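Local coordinates for protein beta-lactamase (Sphaerobacter thermophilus, PDB 4EWF) that probably hydrolyses the amide bond of beta-lactams to give substituted beta-amino acids, as a member of the class A beta-lactamase family, at residues Gly25-Ala30 with Gly44-Arg49; Arg49-Val54 with Thr221-Asp226; Lys55-Ile60 with Asp132-Leu137; Arg140-Ser145 with Asn160-Asp165; Asp166-Val171 with Val238-Thr243. One frame throughout, in Å; residues are numbered along the deposited sequence.

Interaction 1: residues Gly25-Ala30 with Gly44-Arg49; sequences GGTVGA and GDRRFR
T27 and R46 meet from opposite directions: the methyl CG2 of T27 sits over the centre of one face of the R46 guanidinium, 3.6 Å from CZ of R46. The arginine chain runs extended from CG to NE, with CG anti to the backbone N (chi1 177°), which carries the flat group out to T27 and leaves its face, not its N-H groups, to the methyl. NH1 of R46 makes a long, weak ion pair with E244. F48, which buries as much surface here as T27, meets the same methyl with its ring, CE1 of F48 lying 3.9 Å from CG2 of T27.

Strand 27-33 belongs to the five-stranded antiparallel sheet of the beta-lactamase fold, and the loop after strand 39-42 leads to strand 48-49, a short strand paired with 161-162. The F48 ring reaches from the short strand to the backbone of strand 27-33. Its CZ comes within 3.3 Å of the backbone N of G29, and its CE2 lies 3.7 Å from CA of G29; the ring stands obliquely to that backbone. G29 has no side chain, and the F48 ring lies directly against its N and CA. Farther along, A30 O lies 4.4 Å from CA of G44 in a looser backbone contact. The F48 side chain also touches P164 of helix 164-175 and E244 of strand 235-244.

Interaction 2: residues Arg49-Val54 with Thr221-Asp226; sequences RAASTV and TGVVND
N225 grips the 49-54 loop with its amide nitrogen, and here the contact is tightest. ND2 of N225 donates to R49 O over 3.0 Å, lying in the plane of that carbonyl, though bent to 142° at the hydrogen. ND2 also makes a weak bond to A50 O. That oxygen also accepts from N and OG1 of T53, both arriving from one face of its plane, so T53 closes the turn on itself while N225 ties it to the strand. OD1 of N225 is held by T243 N, which helps to fix the amide.

The loop carries S52, which with K55 forms an SxxK pattern, consistent with the nucleophilic serine of class A beta-lactamases. A sulfate ion, probably from the crystallisation liquor, hydrogen-bonds to S52 OG. N225 belongs to strand 223-232 of the five-stranded sheet, so the contact joins that sheet to the loop before helix 55-67. CG2 of T53 packs 3.8 Å from CB of N225, the side chains crossing at about a right angle.

Toward R49 the packing is looser. CG1 of V223 lies 4.2 Å from CB of A51, and CG2 of V223 is 4.3 Å from CD of R49, whose guanidinium forms a salt bridge with E159.

Interaction 3: residues Lys55-Ile60 with Asp132-Leu137; sequences KIPLMI and DVIASL
P57 and I134 face each other where the two helices come closest in backbone, their CA atoms 6.4 Å apart. The side-chain contacts between the two segments are all apolar and fall into two sets. In the first, the pyrrolidine ring of P57 lies against the ethyl branch of I134: CB of P57 is 3.7 Å from CG1 of I134, and CD1 of I134 spans both CB and CG of the proline. CG1 of I134 lies beside its own backbone N (chi1 -69°), which swings the branch toward the proline although the side chain does not start out in that direction.

The second set centres on I60, one turn further along. Its CG2 methyl crosses V133 at a slant, 3.7 Å from CG1, and that V133 methyl lies 4.2 Å from CB of P57, so that V133 touches both residues. The other branch of I60 runs out to meet L137 tip to tip, CD1 to CD1 at 3.9 Å.

OG of S136 donates to V133 O over 2.8 Å within its own helix, and a hydrogen bond with NH1 of R64, farther along helix 55-67, adds a polar tie between the two helices.

The helix axes cross at 100° with a closest approach of 9.3 Å, confining the contact to one or two turns of each. On another side of helix 55-67, the amine of K55 bonds to S113 and N115, consistent with the SxxK active site of class A beta-lactamases; helix 127-136 packs against the N-terminal part of this lysine's helix, inside the all-helical domain.

Interaction 4: residues Arg140-Ser145 with Asn160-Asp165; sequences RDSNLS and NWATPD
N143 lies alongside W161, the two side chains pointing the same way with amide and indole planes 39° apart. OD1 of N143 accepts from the backbone N of W161 at 2.9 Å, the N-H nearly straight at 163° but standing above the carbonyl plane. The 140-145 loop runs roughly antiparallel to 160-163, at the edge of the small two-stranded sheet of 48-49 and 161-162, probably in the omega-loop region of the class A fold. N143 N donates to W161 O over 3.3 Å, and water 2 bridges N143 O and W161 O.

ND2 of N143 bonds to S145 OG, with the hydroxyl in the amide plane, and to E159 O. CG of N143 stands between its own N and carbonyl carbon, which keeps the amide close to the backbone for these bonds.

CD1 of L144 packs 3.7 Å from ND2 of N160, which donates to R146 O. At the other end, CB of D141 touches CG2 of T163 at 3.6 Å. Water 1 joins OD2 of D141 to OG1 of T163, which N-caps helix 164-175 through D166 N. The straightest bond of the contact runs from S145 N to OD1 of N160, 2.7 Å and 175°.

Interaction 5: residues Asp166-Val171 with Val238-Thr243; sequences DYALAV and VVAVFT
The rings of Y167 and F242 form an offset edge-to-face pair, centroids 5.8 Å apart and planes at 65°. F242 turns its edge to the face of Y167: CZ of F242 lies 4.0 Å from CG of Y167, which sits near the plane of the phenylalanine ring. The phenylalanine edge also brushes the root of the tyrosine, CE2 of F242 being 4.1 Å from CB of Y167. CG of F242 is anti to its carbonyl carbon (chi1 -69°), which sends the ring out from the strand toward Y167. T53, N225 and P164 also touch the F242 side chain.

This is the helix-on-sheet packing of the alpha/beta domain of the beta-lactamase fold: helix segment 166-171 runs roughly antiparallel to strand segment 238-243, at 150°, on the middle strand of the five-stranded antiparallel sheet. The alternate strand residues V238, A240 and F242 turn to the helix. In the middle, small side chains allow a close approach, with the axes 7.6 Å apart and CB of A240 sitting 3.9 Å from the backbone N of A168. CB of A168 touches CB of A240 and CG1 of V238.

Toward the other end, V171 and V238 slide past each other in opposite directions. CG1 of V238, anti to its own backbone N, tucks between A168 and V171 and lies 3.9 Å from CB of V171.

Interactions 1, 2 and 5 all reach the five-stranded sheet, and F242 ties them together: its N bonds to G29 O, its CB packs on F48 and its ring lies against N225. Interaction 5 is wholly buried and apolar, as is most of interaction 3 in the helical domain. Interaction 1 is buried but has no hydrogen bond between its own segments, relying on a ring and a methyl. Interaction 4 is only partly buried and relies on amides and waters, whereas interaction 2 places one asparagine's bonds in a buried setting. D166 of interaction 5 anchors D141 and S142 of interaction 4, while I134 of interaction 3 packs on the same loop.

Interaction 1: residues Gly25-Ala30 with Gly44-Arg49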
# COMPACT_ATOMS: atom_id res chain seq x y z
N GLY A 25 -19.48 8.80 -11.11
CA GLY A 25 -18.77 8.64 -12.37
C GLY A 25 -17.33 8.19 -12.25
O GLY A 25 -16.68 7.90 -13.26
N GLY A 26 -16.82 8.10 -11.02
CA GLY A 26 -15.47 7.60 -10.81
C GLY A 26 -15.41 6.08 -10.90
O GLY A 26 -16.41 5.42 -11.18
N THR A 27 -14.24 5.53 -10.64
CA THR A 27 -14.03 4.08 -10.75
C THR A 27 -13.37 3.52 -9.51
O THR A 27 -12.44 4.12 -8.97
CB THR A 27 -13.13 3.76 -11.99
OG1 THR A 27 -13.80 4.20 -13.17
CG2 THR A 27 -12.86 2.24 -12.10
N VAL A 28 -13.83 2.34 -9.09
CA VAL A 28 -13.21 1.61 -7.98
C VAL A 28 -12.64 0.28 -8.48
O VAL A 28 -13.24 -0.39 -9.32
CB VAL A 28 -14.24 1.35 -6.84
CG1 VAL A 28 -13.68 0.40 -5.77
CG2 VAL A 28 -14.69 2.68 -6.21
N GLY A 29 -11.47 -0.10 -7.97
CA GLY A 29 -10.95 -1.44 -8.18
C GLY A 29 -10.72 -2.00 -6.78
O GLY A 29 -10.15 -1.31 -5.93
N ALA A 30 -11.17 -3.22 -6.54
CA ALA A 30 -11.06 -3.82 -5.21
C ALA A 30 -10.87 -5.32 -5.31
O ALA A 30 -11.59 -6.00 -6.04
CB ALA A 30 -12.30 -3.52 -4.39
N GLY A 44 -10.85 -6.18 -10.65
CA GLY A 44 -9.68 -6.69 -9.98
C GLY A 44 -8.44 -6.64 -10.83
O GLY A 44 -7.33 -6.51 -10.29
N ASP A 45 -8.63 -6.75 -12.15
CA ASP A 45 -7.50 -6.76 -13.09
C ASP A 45 -7.38 -5.46 -13.89
O ASP A 45 -6.65 -5.39 -14.90
CB ASP A 45 -7.57 -7.97 -14.02
CG ASP A 45 -8.78 -7.94 -14.94
OD1 ASP A 45 -9.64 -7.05 -14.81
OD2 ASP A 45 -8.87 -8.84 -15.80
N ARG A 46 -8.12 -4.44 -13.47
CA ARG A 46 -8.10 -3.14 -14.17
C ARG A 46 -6.87 -2.35 -13.73
O ARG A 46 -6.46 -2.44 -12.58
CB ARG A 46 -9.38 -2.34 -13.85
CG ARG A 46 -9.40 -0.94 -14.49
CD ARG A 46 -10.81 -0.33 -14.50
NE ARG A 46 -10.80 1.06 -14.97
CZ ARG A 46 -11.84 1.69 -15.52
NH1 ARG A 46 -11.72 2.96 -15.88
NH2 ARG A 46 -12.99 1.06 -15.70
N ARG A 47 -6.26 -1.61 -14.65
CA ARG A 47 -5.05 -0.85 -14.36
C ARG A 47 -5.35 0.54 -13.77
O ARG A 47 -6.09 1.31 -14.38
CB ARG A 47 -4.21 -0.70 -15.63
CG ARG A 47 -3.81 -2.03 -16.26
CD ARG A 47 -3.37 -1.86 -17.73
NE ARG A 47 -2.99 -3.14 -18.34
CZ ARG A 47 -3.71 -3.78 -19.26
NH1 ARG A 47 -4.86 -3.27 -19.73
NH2 ARG A 47 -3.26 -4.94 -19.75
N PHE A 48 -4.79 0.82 -12.60
CA PHE A 48 -4.91 2.12 -11.92
C PHE A 48 -3.50 2.70 -11.70
O PHE A 48 -2.53 1.96 -11.65
CB PHE A 48 -5.53 1.92 -10.53
CG PHE A 48 -6.96 1.42 -10.57
CD1 PHE A 48 -8.01 2.31 -10.44
CD2 PHE A 48 -7.23 0.07 -10.76
CE1 PHE A 48 -9.34 1.87 -10.48
CE2 PHE A 48 -8.56 -0.39 -10.81
CZ PHE A 48 -9.61 0.52 -10.67
N ARG A 49 -3.40 4.02 -11.52
CA ARG A 49 -2.13 4.59 -11.07
C ARG A 49 -1.86 4.08 -9.67
O ARG A 49 -2.73 4.12 -8.79
CB ARG A 49 -2.16 6.13 -11.08
CG ARG A 49 -2.38 6.72 -12.48
CD ARG A 49 -2.34 8.26 -12.48
NE ARG A 49 -2.96 8.77 -13.70
CZ ARG A 49 -2.31 8.93 -14.84
NH1 ARG A 49 -1.02 8.65 -14.92
NH2 ARG A 49 -2.95 9.39 -15.90

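Interaction 2: residues Arg49-Val54 with Thr221-Asp226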
# COMPACT_ATOMS: atom_id res chain seq x y z
N ARG A 49 -3.40 4.02 -11.52
CA ARG A 49 -2.13 4.59 -11.07
C ARG A 49 -1.86 4.08 -9.67
O ARG A 49 -2.73 4.12 -8.79
CB ARG A 49 -2.16 6.13 -11.08
CG ARG A 49 -2.38 6.72 -12.48
CD ARG A 49 -2.34 8.26 -12.48
NE ARG A 49 -2.96 8.77 -13.70
CZ ARG A 49 -2.31 8.93 -14.84
NH1 ARG A 49 -1.02 8.65 -14.92
NH2 ARG A 49 -2.95 9.39 -15.90
N ALA A 50 -0.66 3.56 -9.45
CA ALA A 50 -0.34 3.00 -8.15
C ALA A 50 -0.18 4.11 -7.12
O ALA A 50 -0.44 3.89 -5.94
CB ALA A 50 0.95 2.17 -8.21
N ALA A 51 0.24 5.29 -7.57
CA ALA A 51 0.64 6.32 -6.63
C ALA A 51 1.63 5.70 -5.63
O ALA A 51 2.45 4.85 -5.98
CB ALA A 51 -0.58 6.90 -5.90
N SER A 52 1.52 6.08 -4.36
CA SER A 52 2.46 5.60 -3.36
C SER A 52 2.36 4.12 -2.95
O SER A 52 3.18 3.66 -2.16
CB SER A 52 2.37 6.47 -2.10
OG SER A 52 2.89 7.75 -2.38
N THR A 53 1.37 3.37 -3.45
CA THR A 53 1.25 1.98 -3.01
C THR A 53 2.45 1.18 -3.49
O THR A 53 2.80 0.16 -2.90
CB THR A 53 -0.04 1.30 -3.50
OG1 THR A 53 -0.04 1.22 -4.93
CG2 THR A 53 -1.26 2.05 -3.02
N VAL A 54 3.11 1.67 -4.53
CA VAL A 54 4.27 0.97 -5.09
C VAL A 54 5.47 0.97 -4.12
O VAL A 54 6.47 0.29 -4.34
CB VAL A 54 4.66 1.55 -6.49
CG1 VAL A 54 5.29 2.92 -6.34
CG2 VAL A 54 5.56 0.57 -7.26
N THR A 221 -3.70 13.69 -7.40
CA THR A 221 -4.95 14.33 -7.79
C THR A 221 -5.80 13.31 -8.58
O THR A 221 -5.29 12.62 -9.47
CB THR A 221 -4.72 15.69 -8.53
OG1 THR A 221 -5.89 16.04 -9.29
CG2 THR A 221 -3.51 15.64 -9.44
N GLY A 222 -7.07 13.17 -8.19
CA GLY A 222 -7.97 12.19 -8.79
C GLY A 222 -7.69 10.74 -8.42
O GLY A 222 -8.28 9.81 -8.98
N VAL A 223 -6.78 10.52 -7.47
CA VAL A 223 -6.39 9.16 -7.12
C VAL A 223 -6.33 8.92 -5.62
O VAL A 223 -5.58 9.61 -4.91
CB VAL A 223 -5.02 8.79 -7.73
CG1 VAL A 223 -4.57 7.44 -7.18
CG2 VAL A 223 -5.10 8.74 -9.26
N VAL A 224 -7.11 7.97 -5.13
CA VAL A 224 -7.08 7.62 -3.70
C VAL A 224 -7.05 6.09 -3.53
O VAL A 224 -8.01 5.40 -3.89
CB VAL A 224 -8.27 8.25 -2.93
CG1 VAL A 224 -8.20 7.93 -1.41
CG2 VAL A 224 -8.30 9.77 -3.16
N ASN A 225 -5.93 5.57 -3.02
CA ASN A 225 -5.73 4.12 -2.88
C ASN A 225 -5.34 3.77 -1.45
O ASN A 225 -4.82 4.62 -0.71
CB ASN A 225 -4.61 3.60 -3.81
CG ASN A 225 -4.69 4.12 -5.23
OD1 ASN A 225 -5.78 4.30 -5.78
ND2 ASN A 225 -3.53 4.33 -5.86
N ASP A 226 -5.57 2.51 -1.06
CA ASP A 226 -5.02 1.96 0.18
C ASP A 226 -4.89 0.44 0.04
O ASP A 226 -5.79 -0.22 -0.47
CB ASP A 226 -5.89 2.35 1.39
CG ASP A 226 -5.11 2.33 2.72
OD1 ASP A 226 -3.86 2.20 2.69
OD2 ASP A 226 -5.75 2.45 3.78

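Interaction 3: residues Lys55-Ile60 with Asp132-Leu137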
# COMPACT_ATOMS: atom_id res chain seq x y z
N LYS A 55 5.35 1.71 -3.03
CA LYS A 55 6.39 1.67 -2.02
C LYS A 55 6.42 0.32 -1.29
O LYS A 55 7.39 0.01 -0.59
CB LYS A 55 6.25 2.85 -1.06
CG LYS A 55 6.41 4.17 -1.82
CD LYS A 55 6.13 5.41 -0.97
CE LYS A 55 6.22 6.66 -1.85
NZ LYS A 55 6.06 7.91 -1.04
N ILE A 56 5.38 -0.50 -1.47
CA ILE A 56 5.37 -1.82 -0.87
C ILE A 56 6.41 -2.74 -1.51
O ILE A 56 7.31 -3.22 -0.84
CB ILE A 56 3.97 -2.47 -0.92
CG1 ILE A 56 3.02 -1.78 0.07
CG2 ILE A 56 4.06 -3.99 -0.62
CD1 ILE A 56 1.55 -2.21 -0.09
N PRO A 57 6.30 -2.98 -2.83
CA PRO A 57 7.34 -3.82 -3.43
C PRO A 57 8.73 -3.20 -3.32
O PRO A 57 9.70 -3.94 -3.30
CB PRO A 57 6.90 -3.94 -4.90
CG PRO A 57 5.95 -2.82 -5.12
CD PRO A 57 5.25 -2.60 -3.80
N LEU A 58 8.84 -1.87 -3.25
CA LEU A 58 10.15 -1.24 -3.04
C LEU A 58 10.73 -1.68 -1.68
O LEU A 58 11.90 -2.06 -1.58
CB LEU A 58 10.03 0.30 -3.09
CG LEU A 58 11.26 1.11 -2.63
CD1 LEU A 58 12.49 0.81 -3.48
CD2 LEU A 58 10.94 2.60 -2.62
N MSE A 59 9.91 -1.62 -0.64
CA MSE A 59 10.33 -2.08 0.68
C MSE A 59 10.78 -3.54 0.61
O MSE A 59 11.78 -3.92 1.21
CB MSE A 59 9.19 -1.94 1.68
CG MSE A 59 9.51 -2.50 3.07
SE MSE A 59 8.01 -2.24 4.30
CE MSE A 59 6.62 -3.18 3.38
N ILE A 60 10.03 -4.37 -0.11
CA ILE A 60 10.38 -5.77 -0.21
C ILE A 60 11.77 -5.91 -0.85
O ILE A 60 12.59 -6.72 -0.41
CB ILE A 60 9.32 -6.58 -0.99
CG1 ILE A 60 7.99 -6.56 -0.22
CG2 ILE A 60 9.79 -8.02 -1.20
CD1 ILE A 60 6.75 -7.09 -1.02
N ASP A 132 12.03 -6.90 -10.34
CA ASP A 132 12.29 -8.31 -10.07
C ASP A 132 11.40 -8.82 -8.94
O ASP A 132 10.86 -9.92 -9.02
CB ASP A 132 13.78 -8.55 -9.75
CG ASP A 132 14.69 -8.36 -10.96
OD1 ASP A 132 14.17 -8.39 -12.10
OD2 ASP A 132 15.92 -8.20 -10.78
N VAL A 133 11.22 -8.02 -7.89
CA VAL A 133 10.33 -8.43 -6.80
C VAL A 133 8.91 -8.62 -7.32
O VAL A 133 8.24 -9.64 -7.07
CB VAL A 133 10.28 -7.38 -5.67
CG1 VAL A 133 9.04 -7.59 -4.81
CG2 VAL A 133 11.55 -7.44 -4.84
N ILE A 134 8.45 -7.62 -8.06
CA ILE A 134 7.09 -7.61 -8.57
C ILE A 134 6.85 -8.85 -9.42
O ILE A 134 5.82 -9.51 -9.27
CB ILE A 134 6.82 -6.30 -9.36
CG1 ILE A 134 6.80 -5.11 -8.39
CG2 ILE A 134 5.50 -6.39 -10.13
CD1 ILE A 134 6.88 -3.78 -9.09
N ALA A 135 7.80 -9.19 -10.29
CA ALA A 135 7.64 -10.34 -11.17
C ALA A 135 7.66 -11.65 -10.37
O ALA A 135 6.89 -12.57 -10.65
CB ALA A 135 8.76 -10.37 -12.25
N SER A 136 8.56 -11.72 -9.40
CA SER A 136 8.71 -12.93 -8.58
C SER A 136 7.46 -13.16 -7.73
O SER A 136 7.22 -14.26 -7.26
CB SER A 136 9.93 -12.82 -7.66
OG SER A 136 9.62 -11.98 -6.56
N LEU A 137 6.66 -12.12 -7.53
CA LEU A 137 5.44 -12.27 -6.73
C LEU A 137 4.21 -12.56 -7.60
O LEU A 137 3.09 -12.63 -7.09
CB LEU A 137 5.19 -11.03 -5.87
CG LEU A 137 6.20 -10.84 -4.73
CD1 LEU A 137 5.81 -9.65 -3.87
CD2 LEU A 137 6.28 -12.11 -3.89

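Interaction 4: residues Arg140-Ser145 with Asn160-Asp165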
# COMPACT_ATOMS: atom_id res chain seq x y z
N ARG A 140 1.71 -9.53 -12.50
CA ARG A 140 1.93 -9.40 -13.95
C ARG A 140 1.63 -8.03 -14.57
O ARG A 140 2.08 -7.75 -15.68
CB ARG A 140 1.15 -10.47 -14.71
CG ARG A 140 1.58 -11.90 -14.43
CD ARG A 140 3.09 -12.03 -14.51
NE ARG A 140 3.52 -13.37 -14.92
CZ ARG A 140 3.74 -13.73 -16.18
NH1 ARG A 140 3.58 -12.86 -17.17
NH2 ARG A 140 4.13 -14.97 -16.45
N ASP A 141 0.85 -7.20 -13.88
CA ASP A 141 0.40 -5.93 -14.48
C ASP A 141 0.85 -4.69 -13.71
O ASP A 141 0.29 -3.61 -13.88
CB ASP A 141 -1.12 -5.93 -14.58
CG ASP A 141 -1.63 -7.05 -15.46
OD1 ASP A 141 -1.25 -7.08 -16.66
OD2 ASP A 141 -2.39 -7.91 -14.96
N SER A 142 1.85 -4.86 -12.85
CA SER A 142 2.32 -3.76 -12.03
C SER A 142 3.79 -3.46 -12.30
O SER A 142 4.52 -4.31 -12.80
CB SER A 142 2.13 -4.09 -10.55
OG SER A 142 0.75 -4.32 -10.27
N ASN A 143 4.25 -2.26 -11.94
CA ASN A 143 5.64 -1.90 -12.21
C ASN A 143 6.07 -0.68 -11.40
O ASN A 143 5.22 0.09 -10.92
CB ASN A 143 5.81 -1.59 -13.70
CG ASN A 143 5.08 -0.30 -14.11
OD1 ASN A 143 3.85 -0.25 -14.10
ND2 ASN A 143 5.84 0.75 -14.45
N LEU A 144 7.38 -0.52 -11.26
CA LEU A 144 7.96 0.73 -10.82
C LEU A 144 8.91 1.21 -11.92
O LEU A 144 9.91 0.56 -12.21
CB LEU A 144 8.73 0.55 -9.50
CG LEU A 144 9.51 1.80 -9.07
CD1 LEU A 144 8.52 2.89 -8.70
CD2 LEU A 144 10.42 1.49 -7.89
N SER A 145 8.58 2.33 -12.55
CA SER A 145 9.37 2.82 -13.67
C SER A 145 9.66 4.31 -13.50
O SER A 145 10.41 4.88 -14.28
CB SER A 145 8.64 2.56 -14.99
OG SER A 145 8.48 1.16 -15.21
N ASN A 160 3.72 4.44 -13.06
CA ASN A 160 3.72 3.26 -12.21
C ASN A 160 2.29 2.74 -12.10
O ASN A 160 1.44 3.38 -11.48
CB ASN A 160 4.23 3.60 -10.80
CG ASN A 160 5.63 4.18 -10.81
OD1 ASN A 160 6.47 3.81 -11.63
ND2 ASN A 160 5.88 5.13 -9.92
N TRP A 161 2.03 1.58 -12.71
CA TRP A 161 0.68 1.01 -12.78
C TRP A 161 0.49 -0.07 -11.72
O TRP A 161 1.45 -0.72 -11.32
CB TRP A 161 0.42 0.41 -14.19
CG TRP A 161 0.50 1.46 -15.27
CD1 TRP A 161 1.49 1.60 -16.21
CD2 TRP A 161 -0.41 2.55 -15.48
NE1 TRP A 161 1.24 2.70 -17.00
CE2 TRP A 161 0.08 3.30 -16.58
CE3 TRP A 161 -1.60 2.96 -14.85
CZ2 TRP A 161 -0.59 4.44 -17.07
CZ3 TRP A 161 -2.26 4.09 -15.33
CH2 TRP A 161 -1.75 4.82 -16.44
N ALA A 162 -0.74 -0.24 -11.27
CA ALA A 162 -1.09 -1.29 -10.32
C ALA A 162 -2.41 -1.93 -10.72
O ALA A 162 -3.22 -1.31 -11.42
CB ALA A 162 -1.23 -0.70 -8.93
N THR A 163 -2.66 -3.15 -10.25
CA THR A 163 -4.02 -3.67 -10.24
C THR A 163 -4.33 -4.10 -8.82
O THR A 163 -3.43 -4.47 -8.08
CB THR A 163 -4.24 -4.87 -11.19
OG1 THR A 163 -3.53 -6.01 -10.70
CG2 THR A 163 -3.76 -4.55 -12.59
N PRO A 164 -5.62 -4.06 -8.44
CA PRO A 164 -5.98 -4.55 -7.11
C PRO A 164 -5.54 -6.02 -6.93
O PRO A 164 -4.99 -6.36 -5.88
CB PRO A 164 -7.52 -4.42 -7.08
CG PRO A 164 -7.83 -3.36 -8.14
CD PRO A 164 -6.78 -3.59 -9.22
N ASP A 165 -5.76 -6.86 -7.95
CA ASP A 165 -5.32 -8.26 -7.89
C ASP A 165 -3.84 -8.39 -7.52
O ASP A 165 -3.47 -9.20 -6.66
CB ASP A 165 -5.52 -8.98 -9.24
CG ASP A 165 -6.96 -9.39 -9.49
OD1 ASP A 165 -7.80 -9.30 -8.57
OD2 ASP A 165 -7.25 -9.81 -10.63
O HOH W 1 -3.61 -8.01 -12.49
O HOH W 2 3.09 -0.68 -9.19

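Interaction 5: residues Asp166-Val171 with Val238-Thr243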
# COMPACT_ATOMS: atom_id res chain seq x y z
N ASP A 166 -3.00 -7.63 -8.22
CA ASP A 166 -1.56 -7.69 -7.98
C ASP A 166 -1.19 -7.27 -6.56
O ASP A 166 -0.34 -7.89 -5.93
CB ASP A 166 -0.81 -6.79 -8.98
CG ASP A 166 -0.69 -7.42 -10.37
OD1 ASP A 166 -1.25 -8.53 -10.58
OD2 ASP A 166 -0.05 -6.80 -11.25
N TYR A 167 -1.82 -6.21 -6.06
CA TYR A 167 -1.46 -5.71 -4.74
C TYR A 167 -2.00 -6.59 -3.61
O TYR A 167 -1.41 -6.65 -2.53
CB TYR A 167 -1.79 -4.21 -4.59
CG TYR A 167 -0.61 -3.43 -5.13
CD1 TYR A 167 0.35 -2.93 -4.27
CD2 TYR A 167 -0.40 -3.30 -6.50
CE1 TYR A 167 1.46 -2.27 -4.74
CE2 TYR A 167 0.73 -2.64 -7.00
CZ TYR A 167 1.66 -2.13 -6.09
OH TYR A 167 2.79 -1.46 -6.53
N ALA A 168 -3.07 -7.33 -3.88
CA ALA A 168 -3.52 -8.33 -2.93
C ALA A 168 -2.48 -9.46 -2.85
O ALA A 168 -2.16 -9.93 -1.76
CB ALA A 168 -4.92 -8.85 -3.29
N LEU A 169 -1.93 -9.88 -3.99
CA LEU A 169 -0.88 -10.90 -3.96
C LEU A 169 0.29 -10.43 -3.11
O LEU A 169 0.90 -11.21 -2.37
CB LEU A 169 -0.37 -11.24 -5.36
CG LEU A 169 -1.36 -11.86 -6.33
CD1 LEU A 169 -0.74 -11.96 -7.73
CD2 LEU A 169 -1.83 -13.24 -5.82
N ALA A 170 0.63 -9.15 -3.23
CA ALA A 170 1.77 -8.61 -2.50
C ALA A 170 1.56 -8.73 -0.99
O ALA A 170 2.46 -9.16 -0.27
CB ALA A 170 2.02 -7.14 -2.88
N VAL A 171 0.39 -8.32 -0.52
CA VAL A 171 0.09 -8.42 0.90
C VAL A 171 0.05 -9.88 1.34
O VAL A 171 0.54 -10.22 2.42
CB VAL A 171 -1.26 -7.73 1.26
CG1 VAL A 171 -1.61 -7.93 2.73
CG2 VAL A 171 -1.21 -6.24 0.91
N VAL A 238 -7.42 -9.42 3.74
CA VAL A 238 -6.54 -8.67 2.84
C VAL A 238 -7.36 -7.69 2.00
O VAL A 238 -8.37 -8.07 1.42
CB VAL A 238 -5.74 -9.60 1.90
CG1 VAL A 238 -4.94 -8.80 0.89
CG2 VAL A 238 -4.82 -10.52 2.72
N VAL A 239 -6.92 -6.44 1.94
CA VAL A 239 -7.68 -5.39 1.27
C VAL A 239 -6.82 -4.56 0.32
O VAL A 239 -5.88 -3.89 0.73
CB VAL A 239 -8.34 -4.45 2.30
CG1 VAL A 239 -9.07 -3.29 1.58
CG2 VAL A 239 -9.28 -5.24 3.20
N ALA A 240 -7.14 -4.60 -0.97
CA ALA A 240 -6.47 -3.74 -1.94
C ALA A 240 -7.53 -2.95 -2.71
O ALA A 240 -8.26 -3.51 -3.54
CB ALA A 240 -5.60 -4.58 -2.89
N VAL A 241 -7.66 -1.67 -2.40
CA VAL A 241 -8.67 -0.84 -3.06
C VAL A 241 -8.01 0.34 -3.73
O VAL A 241 -7.23 1.06 -3.11
CB VAL A 241 -9.71 -0.34 -2.05
CG1 VAL A 241 -10.73 0.58 -2.72
CG2 VAL A 241 -10.41 -1.54 -1.41
N PHE A 242 -8.30 0.52 -5.02
CA PHE A 242 -7.84 1.66 -5.79
C PHE A 242 -9.04 2.47 -6.22
O PHE A 242 -10.06 1.90 -6.62
CB PHE A 242 -7.03 1.17 -7.01
CG PHE A 242 -5.71 0.55 -6.62
CD1 PHE A 242 -4.53 1.25 -6.78
CD2 PHE A 242 -5.67 -0.70 -6.02
CE1 PHE A 242 -3.30 0.69 -6.40
CE2 PHE A 242 -4.45 -1.28 -5.63
CZ PHE A 242 -3.26 -0.56 -5.82
N THR A 243 -8.94 3.79 -6.14
CA THR A 243 -10.05 4.61 -6.64
C THR A 243 -9.52 5.74 -7.51
O THR A 243 -8.45 6.29 -7.28
CB THR A 243 -10.96 5.20 -5.52
OG1 THR A 243 -10.38 6.40 -4.99
CG2 THR A 243 -11.24 4.20 -4.40